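Lmo2446 protein (Listeria monocytogenes serovar 1/2a, PDB 5I0D) is a multidomain glycoside hydrolase family 31 protein that holds alpha-D-glucopyranose units in a TIM-barrel pocket and on a family 6 carbohydrate-binding module. Local coordinates at residues Leu215-Thr220 / Asn241-Ser246; Phe534-Gly539 / Ala581-Arg586; Glu848-Ser853 / Pro868-Glu873; Ala1002-Tyr1007 / Ala1052-Asp1057. All coordinates share one frame; numbering follows the deposited sequence. Where two conformers were deposited one is given.

The four contacts follow one another along the chain without overlap, and none touches another. Interaction 1 joins two strands of a beta hairpin in the galactose mutarotase-like domain; interaction 2 pairs neighbouring parallel strands of the TIM barrel. The centres of interactions 1 and 2 are about 39 Å apart. Interaction 3 lies in a beta-rich region between the barrel and the C-terminal module, about 35 Å from interaction 2, measured centre to centre. Interaction 4 bridges two sheets of the family 6 carbohydrate-binding module, its centre about 62 Å from that of interaction 2. Alpha-D-glucopyranose units are thus held at both of these widely separated places, whereas 215-220/241-246 and 848-853/868-873 belong to the beta framework.

Interaction 1 of 4, residues Leu215-Thr220 / Asn241-Ser246; sequences LTSEYT and NFMTPS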
# COMPACT_ATOMS: atom_id res chain seq x y z
N LEU A 215 -12.58 15.60 16.67
CA LEU A 215 -12.08 14.57 15.77
C LEU A 215 -13.20 13.62 15.36
O LEU A 215 -13.50 13.49 14.17
CB LEU A 215 -10.93 13.81 16.43
CG LEU A 215 -9.68 14.64 16.73
CD1 LEU A 215 -8.59 13.73 17.27
CD2 LEU A 215 -9.20 15.36 15.47
N THR A 216 -13.81 12.95 16.33
CA THR A 216 -14.96 12.09 16.09
C THR A 216 -15.74 11.93 17.40
O THR A 216 -15.26 12.32 18.46
CB THR A 216 -14.55 10.72 15.52
OG1 THR A 216 -15.69 10.07 14.92
CG2 THR A 216 -13.94 9.85 16.58
N SER A 217 -16.94 11.37 17.30
CA SER A 217 -17.82 11.26 18.45
C SER A 217 -18.80 10.14 18.25
O SER A 217 -19.12 9.77 17.10
CB SER A 217 -18.55 12.57 18.69
OG SER A 217 -19.35 12.96 17.59
N GLU A 218 -19.28 9.61 19.37
CA GLU A 218 -20.30 8.57 19.35
C GLU A 218 -21.60 9.15 18.85
O GLU A 218 -21.82 10.36 18.90
CB GLU A 218 -20.45 7.94 20.73
CG GLU A 218 -19.28 7.01 21.05
CD GLU A 218 -19.27 6.53 22.49
OE1 GLU A 218 -19.96 7.12 23.34
OE2 GLU A 218 -18.53 5.54 22.76
N TYR A 219 -22.46 8.29 18.33
CA TYR A 219 -23.66 8.77 17.66
C TYR A 219 -24.53 9.63 18.58
O TYR A 219 -24.57 9.41 19.78
CB TYR A 219 -24.46 7.62 17.07
CG TYR A 219 -25.40 8.09 15.99
CD1 TYR A 219 -24.92 8.67 14.81
CD2 TYR A 219 -26.77 8.03 16.17
CE1 TYR A 219 -25.78 9.14 13.82
CE2 TYR A 219 -27.65 8.50 15.20
CZ TYR A 219 -27.15 9.03 14.02
OH TYR A 219 -28.01 9.48 13.07
N THR A 220 -25.21 10.60 17.97
CA THR A 220 -25.97 11.65 18.65
C THR A 220 -26.94 11.10 19.70
O THR A 220 -27.05 11.66 20.79
CB THR A 220 -26.77 12.46 17.60
OG1 THR A 220 -25.92 12.76 16.48
CG2 THR A 220 -27.32 13.75 18.21
N ASN A 241 -21.14 2.97 17.57
CA ASN A 241 -21.72 3.80 16.53
C ASN A 241 -21.27 5.24 16.73
O ASN A 241 -21.28 5.75 17.86
CB ASN A 241 -23.23 3.71 16.60
CG ASN A 241 -23.75 2.32 16.33
OD1 ASN A 241 -24.04 1.98 15.20
ND2 ASN A 241 -23.91 1.52 17.39
N PHE A 242 -20.93 5.89 15.62
CA PHE A 242 -20.29 7.21 15.63
C PHE A 242 -20.96 8.17 14.63
O PHE A 242 -21.50 7.73 13.61
CB PHE A 242 -18.81 7.04 15.28
CG PHE A 242 -18.09 6.08 16.19
CD1 PHE A 242 -18.05 4.73 15.89
CD2 PHE A 242 -17.50 6.53 17.37
CE1 PHE A 242 -17.40 3.83 16.73
CE2 PHE A 242 -16.85 5.63 18.21
CZ PHE A 242 -16.80 4.28 17.90
N MSE A 243 -20.92 9.46 14.93
CA MSE A 243 -21.47 10.51 14.05
C MSE A 243 -20.44 10.87 13.02
O MSE A 243 -19.28 11.02 13.34
CB MSE A 243 -21.75 11.77 14.87
CG MSE A 243 -22.58 12.79 14.10
SE MSE A 243 -21.57 14.05 12.93
CE MSE A 243 -20.82 15.31 14.25
N THR A 244 -20.86 11.00 11.76
CA THR A 244 -19.95 11.42 10.67
C THR A 244 -20.63 12.45 9.77
O THR A 244 -21.70 12.17 9.24
CB THR A 244 -19.45 10.23 9.82
OG1 THR A 244 -18.78 10.71 8.65
CG2 THR A 244 -20.58 9.29 9.37
N PRO A 245 -20.01 13.63 9.58
CA PRO A 245 -20.58 14.60 8.66
C PRO A 245 -20.45 14.15 7.21
O PRO A 245 -19.64 13.27 6.91
CB PRO A 245 -19.76 15.87 8.93
CG PRO A 245 -18.49 15.41 9.49
CD PRO A 245 -18.80 14.15 10.25
N SER A 246 -21.23 14.75 6.33
CA SER A 246 -21.38 14.24 4.96
C SER A 246 -20.12 14.27 4.11
O SER A 246 -20.03 13.52 3.15
CB SER A 246 -22.47 15.01 4.22
OG SER A 246 -23.74 14.66 4.75
O HOH W 1 -16.65 11.39 12.49
O HOH W 2 -18.28 13.18 15.13
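Two backbone hydrogen bonds tie F242 and its neighbours to the strand that runs the other way through S217 and E218. Selenomethionine M243 donates from N to S217 O at 2.8 Å with an N-H...O angle of 155°, and Y219 N donates to N241 O, reaching that oxygen from above its carbonyl plane. Between them E218 and F242 form an antiparallel non-hydrogen-bonded pair, drawn so close that their CA atoms are 4.0 Å apart, with E218 CA making a CA-H...O contact to N241 O.

Two waters extend the polar network. Water 1 donates to M243 O and accepts from T216 OG1 in the conformer given, a hydroxyl that also hydrogen-bonds Y319 OH. Water 2 also donates to M243 O and hydrogen-bonds to S217 OG at 2.7 Å. A small hydroxyl suits S217, since OG reaches this water while lying 3.8 Å from M243 CB.

The rings add van der Waals contacts. F242 CB and CD2 lie against S217 O, which sits at the ring edge, while CE2 meets E218 CG at 4.0 Å. The Y219 ring, with CG turned anti to the backbone N (chi1 -160°), has M243 CA and F242 O at its edge. Its CD1 makes an apolar contact with M243 CB at 4.4 Å, and its OH bonds D317. E218 instead carries its carboxylate to M205, Y203 and N240.

This is the hairpin of strands 214-229 and 235-243 in the mutarotase-like domain, with a classic beta bulge at L215 and T216 opposite V207. Across this contact M243 O has two water donors in place of a direct partner, which implies pairing that is direct from S217 to Y219 and water-mediated toward T216.

Interaction 2 of 4, residues Phe534-Gly539 / Ala581-Arg586; sequences FKTDGG and AVSFSR. With GLC (alpha-D-glucopyranose), chain F; GLC (alpha-D-glucopyranose), chain B.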
# COMPACT_ATOMS: atom_id res chain seq x y z
N PHE A 534 11.64 -16.28 0.45
CA PHE A 534 10.51 -17.08 0.02
C PHE A 534 9.35 -16.23 -0.49
O PHE A 534 9.07 -15.19 0.08
CB PHE A 534 10.01 -17.99 1.16
CG PHE A 534 11.03 -18.98 1.64
CD1 PHE A 534 11.27 -20.14 0.92
CD2 PHE A 534 11.73 -18.76 2.81
CE1 PHE A 534 12.18 -21.07 1.38
CE2 PHE A 534 12.65 -19.69 3.28
CZ PHE A 534 12.88 -20.84 2.56
N LYS A 535 8.69 -16.68 -1.55
CA LYS A 535 7.42 -16.12 -1.95
C LYS A 535 6.36 -16.97 -1.23
O LYS A 535 5.98 -18.05 -1.68
CB LYS A 535 7.24 -16.12 -3.46
CG LYS A 535 5.89 -15.56 -3.87
CD LYS A 535 5.78 -15.40 -5.37
CE LYS A 535 4.44 -14.80 -5.74
NZ LYS A 535 4.28 -14.64 -7.22
N THR A 536 5.99 -16.49 -0.04
CA THR A 536 5.05 -17.19 0.82
C THR A 536 3.63 -16.86 0.38
O THR A 536 3.02 -15.90 0.84
CB THR A 536 5.28 -16.88 2.30
OG1 THR A 536 5.76 -15.54 2.46
CG2 THR A 536 6.32 -17.83 2.88
N ASP A 537 3.12 -17.70 -0.50
CA ASP A 537 1.79 -17.52 -1.10
C ASP A 537 0.70 -18.15 -0.23
O ASP A 537 0.97 -18.91 0.69
CB ASP A 537 1.82 -18.18 -2.47
CG ASP A 537 0.70 -17.73 -3.41
OD1 ASP A 537 -0.22 -16.98 -3.09
OD2 ASP A 537 0.76 -18.20 -4.55
N GLY A 538 -0.55 -17.84 -0.52
CA GLY A 538 -1.68 -18.47 0.16
C GLY A 538 -1.85 -17.96 1.58
O GLY A 538 -1.41 -16.86 1.93
N GLY A 539 -2.52 -18.76 2.39
CA GLY A 539 -2.77 -18.44 3.77
C GLY A 539 -4.22 -18.14 4.12
O GLY A 539 -4.54 -18.11 5.31
N ALA A 581 17.68 -11.86 3.43
CA ALA A 581 16.50 -12.55 2.89
C ALA A 581 15.24 -11.68 2.92
O ALA A 581 15.07 -10.88 3.83
CB ALA A 581 16.23 -13.84 3.63
N VAL A 582 14.38 -11.87 1.92
CA VAL A 582 13.18 -11.06 1.77
C VAL A 582 12.02 -11.98 1.52
O VAL A 582 12.15 -12.94 0.75
CB VAL A 582 13.35 -10.09 0.58
CG1 VAL A 582 12.05 -9.34 0.25
CG2 VAL A 582 14.47 -9.11 0.88
N SER A 583 10.89 -11.73 2.19
CA SER A 583 9.64 -12.43 1.89
C SER A 583 8.75 -11.61 0.97
O SER A 583 8.79 -10.36 0.98
CB SER A 583 8.87 -12.72 3.17
OG SER A 583 9.55 -13.68 3.95
N PHE A 584 7.93 -12.34 0.20
CA PHE A 584 7.07 -11.76 -0.85
C PHE A 584 5.74 -12.54 -0.72
O PHE A 584 5.69 -13.74 -0.98
CB PHE A 584 7.75 -11.98 -2.20
CG PHE A 584 7.22 -11.15 -3.35
CD1 PHE A 584 6.05 -11.52 -4.00
CD2 PHE A 584 7.92 -10.05 -3.82
CE1 PHE A 584 5.59 -10.80 -5.11
CE2 PHE A 584 7.45 -9.31 -4.89
CZ PHE A 584 6.27 -9.69 -5.54
N SER A 585 4.69 -11.85 -0.24
CA SER A 585 3.46 -12.49 0.22
C SER A 585 2.23 -11.73 -0.24
O SER A 585 2.34 -10.60 -0.71
CB SER A 585 3.44 -12.53 1.74
OG SER A 585 4.60 -13.16 2.27
N ARG A 586 1.05 -12.34 -0.11
CA ARG A 586 -0.18 -11.65 -0.52
C ARG A 586 -1.20 -11.44 0.59
O ARG A 586 -2.02 -10.52 0.50
CB ARG A 586 -0.82 -12.29 -1.74
CG ARG A 586 -1.35 -13.67 -1.47
CD ARG A 586 -2.07 -14.24 -2.68
NE ARG A 586 -2.90 -15.37 -2.25
CZ ARG A 586 -3.38 -16.32 -3.05
NH1 ARG A 586 -3.11 -16.31 -4.36
NH2 ARG A 586 -4.16 -17.27 -2.54
C1 GLC F . -1.16 -18.04 -6.89
C2 GLC F . -0.38 -16.71 -6.88
C3 GLC F . 0.33 -16.47 -8.21
C4 GLC F . 1.23 -17.66 -8.54
C5 GLC F . 0.48 -18.97 -8.42
C6 GLC F . 1.43 -20.16 -8.52
O2 GLC F . -1.24 -15.63 -6.49
O3 GLC F . 1.16 -15.30 -8.16
O4 GLC F . 1.74 -17.53 -9.87
O5 GLC F . -0.24 -19.10 -7.18
O6 GLC F . 0.56 -21.29 -8.72
C1 GLC B . -4.46 -20.54 -9.47
C2 GLC B . -3.56 -19.31 -9.32
C3 GLC B . -3.13 -19.11 -7.86
C4 GLC B . -4.41 -18.99 -7.01
C5 GLC B . -5.30 -20.22 -7.24
C6 GLC B . -6.64 -20.16 -6.51
O2 GLC B . -2.44 -19.45 -10.22
O3 GLC B . -2.27 -17.94 -7.82
O4 GLC B . -4.16 -18.86 -5.60
O5 GLC B . -5.61 -20.35 -8.64
O6 GLC B . -7.29 -18.91 -6.79
O HOH W 3 11.82 -15.04 3.27
O HOH W 4 7.42 -15.17 4.64
O HOH W 5 0.50 -14.89 1.31
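D537 and R586 meet where two parallel barrel strands end, and behind them the strands pack directly on each other. F584 N donates to F534 O at 3.1 Å in the carbonyl plane, and K535 CA makes a CA-H...O contact with F584 O. K535, fully extended from a CG anti to the backbone N (chi1 179°), has its CG 4.0 Å from F584 CD1. A long aliphatic stem suits this place: it runs alongside the phenylalanine side chain and carries NZ onward to a salt bridge with E400 and a weak bond to alpha-D-glucopyranose of chain F. On the other side of the sheet T536 OG1 and S585 OG lie 2.7 Å apart, small hydroxyls fitting beneath helix 555-577.

Other parts of this buried contact are bridged by waters: water 4 joins T536 OG1 to S583 OG, and water 5 links T536 O, G538 O and R586 N. At the sugar end D537 OD1 lies 3.2 Å from R586 NH1 but 2.9 Å above the guanidinium plane, so no N-H points at it and the salt bridge is one of charge alone. OD1 also accepts from G538 N. D537 takes a face; the edge is turned to the sugars, NH1 donating to O4 of the chain B alpha-D-glucopyranose at 3.0 Å and weakly to O2 of the chain F unit, while NE pairs with E540.

Strands 533-536 and 582-585 are neighbours in the TIM barrel, and K535, D537 and R586 line its glycan pocket. The chemistry is consistent with E400, D537 and E540 holding the lysine and arginine in place while their remaining N-H groups meet sugar hydroxyls.

Interaction 3 of 4, residues Glu848-Ser853 / Pro868-Glu873; sequences EMRDIS and PAMADE
P868 begins an irregular segment that crosses beside strand 848-853 without pairing to it; the nearest CA atoms, those of I852 and P868, are 6.1 Å apart. The proline ring lies against the strand backbone, its CG 3.5 Å from D851 O. A compact, rigid ring suits this place, as its CB, CG and CD all lie on D851 O. P868 CD touches I852 CG1 at 3.6 Å, and P868 CG meets R850 CB at 3.8 Å.

Strand 848-857 belongs to an antiparallel beta sheet, and 868-873 is the connection that leaves strand 862-867 of that sheet for strand 874-879 of another, so the start of the connection lies against the neighbouring strand. R850 and P868 contribute the larger shares of the buried surface. Bent at chi2 (-70°), the R850 chain passes across the selenium of selenomethionine M870, with R850 CD and M870 SE 3.8 Å apart. The flat guanidinium then slides between M870 CA over one face and E848 CB over the opposite one. R850 NH1 comes within 3.2 Å of A869 O, NH2 lies near A871 CB, and NE forms a salt bridge with D842, on the adjacent strand 835-842.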
# COMPACT_ATOMS: atom_id res chain seq x y z
N GLU A 848 25.12 5.73 7.40
CA GLU A 848 25.16 7.06 8.01
C GLU A 848 24.05 7.95 7.45
O GLU A 848 23.82 7.95 6.25
CB GLU A 848 26.51 7.71 7.72
CG GLU A 848 27.63 7.13 8.54
CD GLU A 848 27.61 7.66 9.97
OE1 GLU A 848 27.55 6.84 10.92
OE2 GLU A 848 27.64 8.90 10.13
N MSE A 849 23.37 8.69 8.32
CA MSE A 849 22.39 9.68 7.88
C MSE A 849 23.17 10.94 7.57
O MSE A 849 23.95 11.40 8.41
CB MSE A 849 21.34 10.00 8.94
CG MSE A 849 20.55 8.80 9.45
SE MSE A 849 19.63 7.78 8.00
CE MSE A 849 18.45 9.18 7.29
N ARG A 850 22.99 11.48 6.37
CA ARG A 850 23.66 12.70 5.91
C ARG A 850 22.65 13.84 5.87
O ARG A 850 21.74 13.82 5.05
CB ARG A 850 24.25 12.52 4.51
CG ARG A 850 25.06 11.27 4.31
CD ARG A 850 26.38 11.30 5.05
NE ARG A 850 27.21 10.16 4.71
CZ ARG A 850 28.38 9.85 5.29
NH1 ARG A 850 28.88 10.61 6.26
NH2 ARG A 850 29.07 8.78 4.88
N ASP A 851 22.80 14.80 6.78
CA ASP A 851 21.83 15.90 6.92
C ASP A 851 22.23 17.04 6.02
O ASP A 851 23.25 17.68 6.25
CB ASP A 851 21.77 16.37 8.37
CG ASP A 851 21.23 15.31 9.31
OD1 ASP A 851 20.40 14.46 8.92
OD2 ASP A 851 21.67 15.31 10.47
N ILE A 852 21.44 17.27 4.96
CA ILE A 852 21.73 18.30 3.96
C ILE A 852 20.69 19.40 4.09
O ILE A 852 19.51 19.12 4.28
CB ILE A 852 21.63 17.75 2.54
CG1 ILE A 852 22.58 16.58 2.35
CG2 ILE A 852 21.95 18.82 1.50
CD1 ILE A 852 22.08 15.67 1.26
N SER A 853 21.11 20.65 3.98
CA SER A 853 20.16 21.76 4.03
C SER A 853 20.47 22.78 2.97
O SER A 853 21.63 23.01 2.62
CB SER A 853 20.14 22.40 5.42
OG SER A 853 21.41 22.89 5.78
N PRO A 868 26.90 18.05 4.35
CA PRO A 868 27.57 17.42 5.47
C PRO A 868 28.82 16.71 4.99
O PRO A 868 29.04 16.60 3.77
CB PRO A 868 26.55 16.38 5.91
CG PRO A 868 25.90 15.96 4.66
CD PRO A 868 25.83 17.20 3.79
N ALA A 869 29.61 16.22 5.94
CA ALA A 869 30.70 15.30 5.64
C ALA A 869 30.16 14.17 4.79
O ALA A 869 29.09 13.63 5.10
CB ALA A 869 31.27 14.75 6.93
N MSE A 870 30.85 13.85 3.70
CA MSE A 870 30.45 12.75 2.84
C MSE A 870 31.65 11.90 2.58
O MSE A 870 32.79 12.37 2.66
CB MSE A 870 29.91 13.18 1.49
CG MSE A 870 28.86 14.27 1.52
SE MSE A 870 27.15 13.50 2.11
CE MSE A 870 26.71 12.54 0.44
N ALA A 871 31.39 10.64 2.23
CA ALA A 871 32.43 9.70 1.85
C ALA A 871 32.70 9.72 0.35
O ALA A 871 33.69 9.15 -0.08
CB ALA A 871 32.04 8.28 2.29
N ASP A 872 31.82 10.35 -0.43
CA ASP A 872 31.91 10.36 -1.88
C ASP A 872 31.93 11.78 -2.42
O ASP A 872 31.39 12.70 -1.81
CB ASP A 872 30.66 9.68 -2.49
CG ASP A 872 30.54 8.25 -2.10
OD1 ASP A 872 31.21 7.41 -2.72
OD2 ASP A 872 29.80 7.97 -1.15
N GLU A 873 32.52 11.93 -3.59
CA GLU A 873 32.30 13.09 -4.43
C GLU A 873 30.79 13.26 -4.63
O GLU A 873 30.08 12.29 -4.81
CB GLU A 873 32.99 12.87 -5.78
CG GLU A 873 32.84 13.98 -6.81
CD GLU A 873 33.61 13.66 -8.08
OE1 GLU A 873 34.83 13.96 -8.15
OE2 GLU A 873 33.00 13.10 -9.01

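Interaction 4 of 4, residues Ala1002-Tyr1007 / Ala1052-Asp1057; sequences ATRTVY and AGINFD. With CA (calcium ion), chain S; GLC (alpha-D-glucopyranose), chain D; GLC (alpha-D-glucopyranose), chain C.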
# COMPACT_ATOMS: atom_id res chain seq x y z
N ALA A 1002 10.85 45.44 -32.08
CA ALA A 1002 9.56 44.80 -31.89
C ALA A 1002 8.89 45.37 -30.65
O ALA A 1002 9.54 45.98 -29.81
CB ALA A 1002 9.72 43.30 -31.76
N THR A 1003 7.58 45.17 -30.56
CA THR A 1003 6.82 45.45 -29.32
C THR A 1003 5.82 44.34 -29.11
O THR A 1003 5.34 43.71 -30.06
CB THR A 1003 6.08 46.81 -29.36
OG1 THR A 1003 5.10 46.78 -30.40
CG2 THR A 1003 7.04 47.99 -29.64
N ARG A 1004 5.53 44.08 -27.84
CA ARG A 1004 4.47 43.16 -27.46
C ARG A 1004 3.74 43.77 -26.30
O ARG A 1004 4.25 44.66 -25.64
CB ARG A 1004 5.02 41.78 -27.06
CG ARG A 1004 5.69 41.00 -28.19
CD ARG A 1004 4.66 40.49 -29.17
NE ARG A 1004 5.28 39.70 -30.23
CZ ARG A 1004 5.98 40.20 -31.26
NH1 ARG A 1004 6.49 39.37 -32.16
NH2 ARG A 1004 6.17 41.51 -31.41
N THR A 1005 2.54 43.27 -26.06
CA THR A 1005 1.70 43.72 -24.95
C THR A 1005 1.75 42.64 -23.86
O THR A 1005 1.73 41.46 -24.18
CB THR A 1005 0.28 43.98 -25.46
OG1 THR A 1005 0.32 44.95 -26.50
CG2 THR A 1005 -0.64 44.49 -24.38
N VAL A 1006 1.85 43.05 -22.60
CA VAL A 1006 1.79 42.09 -21.50
C VAL A 1006 0.75 42.52 -20.49
O VAL A 1006 0.56 43.71 -20.27
CB VAL A 1006 3.16 41.88 -20.82
CG1 VAL A 1006 3.75 43.20 -20.42
CG2 VAL A 1006 3.04 40.95 -19.62
N TYR A 1007 0.05 41.54 -19.91
CA TYR A 1007 -0.89 41.77 -18.84
C TYR A 1007 -0.40 41.01 -17.61
O TYR A 1007 -0.10 39.81 -17.71
CB TYR A 1007 -2.26 41.23 -19.22
CG TYR A 1007 -2.87 41.93 -20.40
CD1 TYR A 1007 -2.52 41.58 -21.70
CD2 TYR A 1007 -3.80 42.96 -20.23
CE1 TYR A 1007 -3.08 42.23 -22.79
CE2 TYR A 1007 -4.35 43.60 -21.31
CZ TYR A 1007 -3.99 43.24 -22.59
OH TYR A 1007 -4.55 43.88 -23.67
N ALA A 1052 6.30 43.53 -35.57
CA ALA A 1052 7.53 42.77 -35.89
C ALA A 1052 7.61 41.39 -35.26
O ALA A 1052 7.03 41.14 -34.21
CB ALA A 1052 8.77 43.58 -35.54
N GLY A 1053 8.34 40.49 -35.91
CA GLY A 1053 8.56 39.15 -35.39
C GLY A 1053 9.66 39.08 -34.35
O GLY A 1053 10.67 39.79 -34.41
N ILE A 1054 9.45 38.20 -33.37
CA ILE A 1054 10.50 37.83 -32.44
C ILE A 1054 10.55 36.32 -32.27
O ILE A 1054 9.62 35.61 -32.65
CB ILE A 1054 10.32 38.48 -31.04
CG1 ILE A 1054 9.12 37.89 -30.29
CG2 ILE A 1054 10.19 39.99 -31.17
CD1 ILE A 1054 8.97 38.44 -28.87
N ASN A 1055 11.64 35.86 -31.70
CA ASN A 1055 11.70 34.54 -31.11
C ASN A 1055 11.77 34.74 -29.62
O ASN A 1055 12.61 35.51 -29.16
CB ASN A 1055 12.91 33.78 -31.63
CG ASN A 1055 12.76 33.41 -33.09
OD1 ASN A 1055 11.65 33.39 -33.63
ND2 ASN A 1055 13.88 33.13 -33.74
N PHE A 1056 10.89 34.07 -28.87
CA PHE A 1056 10.68 34.34 -27.43
C PHE A 1056 11.20 33.13 -26.65
O PHE A 1056 10.64 32.05 -26.74
CB PHE A 1056 9.19 34.59 -27.22
CG PHE A 1056 8.76 34.96 -25.81
CD1 PHE A 1056 9.67 35.33 -24.80
CD2 PHE A 1056 7.40 35.02 -25.52
CE1 PHE A 1056 9.20 35.67 -23.53
CE2 PHE A 1056 6.94 35.39 -24.26
CZ PHE A 1056 7.85 35.71 -23.26
N ASP A 1057 12.28 33.32 -25.90
CA ASP A 1057 12.97 32.20 -25.28
C ASP A 1057 12.41 31.80 -23.92
O ASP A 1057 12.17 30.58 -23.67
CB ASP A 1057 14.46 32.52 -25.15
CG ASP A 1057 15.24 31.38 -24.54
OD1 ASP A 1057 14.73 30.24 -24.56
OD2 ASP A 1057 16.35 31.64 -24.02
CA CA S . 13.25 28.49 -24.14
C1 GLC D . 13.32 34.21 -39.51
C2 GLC D . 14.00 33.52 -38.33
C3 GLC D . 12.97 32.82 -37.45
C4 GLC D . 11.91 33.81 -37.00
C5 GLC D . 11.33 34.52 -38.22
C6 GLC D . 10.32 35.60 -37.86
O2 GLC D . 14.99 32.58 -38.78
O3 GLC D . 13.66 32.25 -36.33
O4 GLC D . 10.87 33.12 -36.29
O5 GLC D . 12.36 35.13 -39.00
O6 GLC D . 9.72 36.02 -39.08
C1 GLC C . 8.71 37.02 -38.86
C2 GLC C . 7.94 37.20 -40.16
C3 GLC C . 8.84 37.79 -41.25
C4 GLC C . 9.49 39.08 -40.75
C5 GLC C . 10.14 38.91 -39.37
C6 GLC C . 10.57 40.25 -38.80
O2 GLC C . 7.38 35.94 -40.55
O3 GLC C . 8.04 38.06 -42.40
O4 GLC C . 10.51 39.49 -41.66
O5 GLC C . 9.23 38.29 -38.46
O6 GLC C . 9.42 41.00 -38.41
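The R1004 guanidinium has I1054 CD1 over one face, 3.9 Å above the plane and offset toward the rim, and G1053 CA at its edge. R1004, bent at chi2 (-72°), brings this group to A1052 O, which receives both terminal nitrogens end-on: NH1 at 2.8 Å, in the carbonyl plane, and NH2 at 3.0 Å, slightly tilted from it. NH2 also donates to T1003 O at 2.7 Å, and F969 adds a cation-pi contact. Arginine suits the place because a single flat group can grip one carbonyl twice while still offering a face to isoleucine.

Beside it, the methyl CB of A1002 meets I1054 CG2 in a tight contact of 3.4 Å. The loop and the start of the strand that follows bind the sugars. G1053 N donates to O6 of alpha-D-glucopyranose of chain C at 2.8 Å, the bare glycine letting the sugar come close to the backbone. The N1055 amide bonds the chain D unit through ND2 to O3 and OD1 to O4. Farther on, D1057 binds calcium through O and OD1, together with E942, E944, T961 and G964.

The contact spans the two sheets of the carbohydrate-binding module: strand 1002-1008, between 1039-1045 and 1011-1017, meets the start of strand 1054-1062, which pairs with 965-968 and 987-996.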